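Local coordinates for DUF7790 domain-containing protein (Leptospira interrogans serogroup Icterohaemorrhagiae serovar copenhageni, PDB 6ULO) that is of unknown function but is probably a membrane-anchored protein whose soluble domain belongs to a family related to NAD(P)-binding Rossmann folds, at residues A[147-150]-A[151-155]. Sequence-based numbering, arbitrary orientation.
Sequences KQAS and PFIRK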
loop_
_atom_site.group_PDB
_atom_site.type_symbol
_atom_site.label_atom_id
_atom_site.label_comp_id
_atom_site.label_asym_id
_atom_site.label_seq_id
_atom_site.Cartn_x
_atom_site.Cartn_y
_atom_site.Cartn_z
ATOM N N LYS A 147 -5.741 -15.937 -12.543
ATOM C CA LYS A 147 -5.364 -17.336 -12.363
ATOM C C LYS A 147 -4.006 -17.490 -11.696
ATOM O O LYS A 147 -3.818 -18.410 -10.901
ATOM C CB LYS A 147 -5.427 -18.066 -13.693
ATOM C CG LYS A 147 -6.846 -18.142 -14.182
ATOM C CD LYS A 147 -6.899 -18.630 -15.618
ATOM C CE LYS A 147 -8.296 -18.488 -16.194
ATOM N NZ LYS A 147 -8.364 -18.928 -17.609
ATOM N N GLN A 148 -3.068 -16.581 -11.954
ATOM C CA GLN A 148 -1.773 -16.643 -11.280
ATOM C C GLN A 148 -1.900 -16.235 -9.822
ATOM O O GLN A 148 -1.258 -16.825 -8.944
ATOM C CB GLN A 148 -0.831 -15.658 -11.951
ATOM C CG GLN A 148 -0.350 -16.036 -13.302
ATOM C CD GLN A 148 0.445 -14.914 -13.911
ATOM O OE1 GLN A 148 -0.102 -13.858 -14.224
ATOM N NE2 GLN A 148 1.747 -15.102 -14.012
ATOM N N ALA A 149 -2.654 -15.172 -9.550
ATOM C CA ALA A 149 -2.662 -14.549 -8.229
ATOM C C ALA A 149 -3.629 -15.235 -7.275
ATOM O O ALA A 149 -3.354 -15.324 -6.076
ATOM C CB ALA A 149 -3.055 -13.075 -8.348
ATOM N N SER A 150 -4.755 -15.719 -7.778
ATOM C CA SER A 150 -5.805 -16.216 -6.882
ATOM C C SER A 150 -5.370 -17.296 -5.885
ATOM O O SER A 150 -5.806 -17.230 -4.723
ATOM C CB SER A 150 -7.088 -16.580 -7.659
ATOM O OG SER A 150 -6.847 -17.589 -8.612
ATOM N N PRO A 151 -4.522 -18.266 -6.220
ATOM C CA PRO A 151 -4.157 -19.228 -5.168
ATOM C C PRO A 151 -3.475 -18.555 -3.983
ATOM O O PRO A 151 -3.703 -18.934 -2.828
ATOM C CB PRO A 151 -3.268 -20.244 -5.896
ATOM C CG PRO A 151 -3.645 -20.081 -7.364
ATOM C CD PRO A 151 -3.914 -18.622 -7.522
ATOM N N PHE A 152 -2.643 -17.543 -4.236
ATOM C CA PHE A 152 -1.980 -16.829 -3.155
ATOM C C PHE A 152 -2.936 -15.906 -2.423
ATOM O O PHE A 152 -2.900 -15.829 -1.192
ATOM C CB PHE A 152 -0.807 -16.043 -3.732
ATOM C CG PHE A 152 0.225 -16.925 -4.358
ATOM C CD1 PHE A 152 1.225 -17.509 -3.573
ATOM C CD2 PHE A 152 0.166 -17.230 -5.714
ATOM C CE1 PHE A 152 2.167 -18.341 -4.152
ATOM C CE2 PHE A 152 1.095 -18.063 -6.295
ATOM C CZ PHE A 152 2.093 -18.637 -5.500
ATOM N N ILE A 153 -3.805 -15.213 -3.163
ATOM C CA ILE A 153 -4.756 -14.293 -2.554
ATOM C C ILE A 153 -5.736 -15.054 -1.659
ATOM O O ILE A 153 -6.100 -14.583 -0.576
ATOM C CB ILE A 153 -5.457 -13.479 -3.656
ATOM C CG1 ILE A 153 -4.474 -12.400 -4.177
ATOM C CG2 ILE A 153 -6.736 -12.826 -3.159
ATOM C CD1 ILE A 153 -4.937 -11.656 -5.403
ATOM N N ARG A 154 -6.174 -16.248 -2.096
ATOM C CA ARG A 154 -7.085 -17.043 -1.275
ATOM C C ARG A 154 -6.435 -17.440 0.037
ATOM O O ARG A 154 -7.053 -17.338 1.111
ATOM C CB ARG A 154 -7.499 -18.289 -2.050
ATOM C CG ARG A 154 -8.440 -17.923 -3.200
ATOM C CD ARG A 154 -8.507 -19.061 -4.216
ATOM N NE ARG A 154 -9.223 -18.604 -5.413
ATOM C CZ ARG A 154 -9.424 -19.352 -6.489
ATOM N NH1 ARG A 154 -8.957 -20.588 -6.523
ATOM N NH2 ARG A 154 -10.085 -18.857 -7.536
ATOM N N LYS A 155 -5.187 -17.900 -0.027
ATOM C CA LYS A 155 -4.488 -18.290 1.190
ATOM C C LYS A 155 -4.342 -17.093 2.120
ATOM O O LYS A 155 -4.550 -17.214 3.337
ATOM C CB LYS A 155 -3.141 -18.906 0.814
ATOM C CG LYS A 155 -2.227 -19.232 1.955
ATOM C CD LYS A 155 -0.998 -19.940 1.409
ATOM C CE LYS A 155 0.009 -20.257 2.486
ATOM N NZ LYS A 155 1.263 -20.849 1.925
#
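Ala-149 and Ser-150 meet Pro-151 to Arg-154 in a local contact along one turn of a proline-kinked alpha-helix, the long helix 139-166 at the periphery of the domain. Proline is the cause of the kink: its ring nitrogen carries no hydrogen, and its CD takes up the place of the missing N-H, 3.4 Å from Lys-147 O. The next amide is also drawn off the regular pattern. Phe-152 N gives Ala-149 O a weak, bent bond at 3.0 Å (122° at the hydrogen), while Gln-148 O lies in the plane of the phenyl ring at its edge, 3.6 Å from CD2 of Phe-152. Regular i to i+4 bonding resumes beyond the proline, where Ile-153 N binds Ala-149 O at 2.9 Å and Arg-154 N binds Ser-150 O, both nearly straight at 165°.

On the buried side, small Ala-149 allows close packing: its CB meets Ile-153 CD1 at 3.8 Å, and the isoleucine goes on to touch Val-47, Glu-73 and Trp-120. Ser-150 suits a buried helical site because its short hydroxyl can bond back to its own helix. A chi1 of 60° tucks OG in over the backbone, with N on one side and C on the other, and it hydrogen-bonds to Tyr-146 O, the carbonyl one turn back.

Arg-154 has the length to join helices. Its NE bonds to Trp-120 O on helix 113-120, and its NH2 pairs with Glu-125 in a salt bridge and also bonds to the Tyr-146 hydroxyl, which together should hold the guanidinium steady. The extended chain of Arg-154 runs past Ser-150 O, its CG 3.1 Å from that oxygen, and brings one guanidinium face over the serine, whose OG stands 3.6 Å above that plane, nearer the edge of the group than its centre.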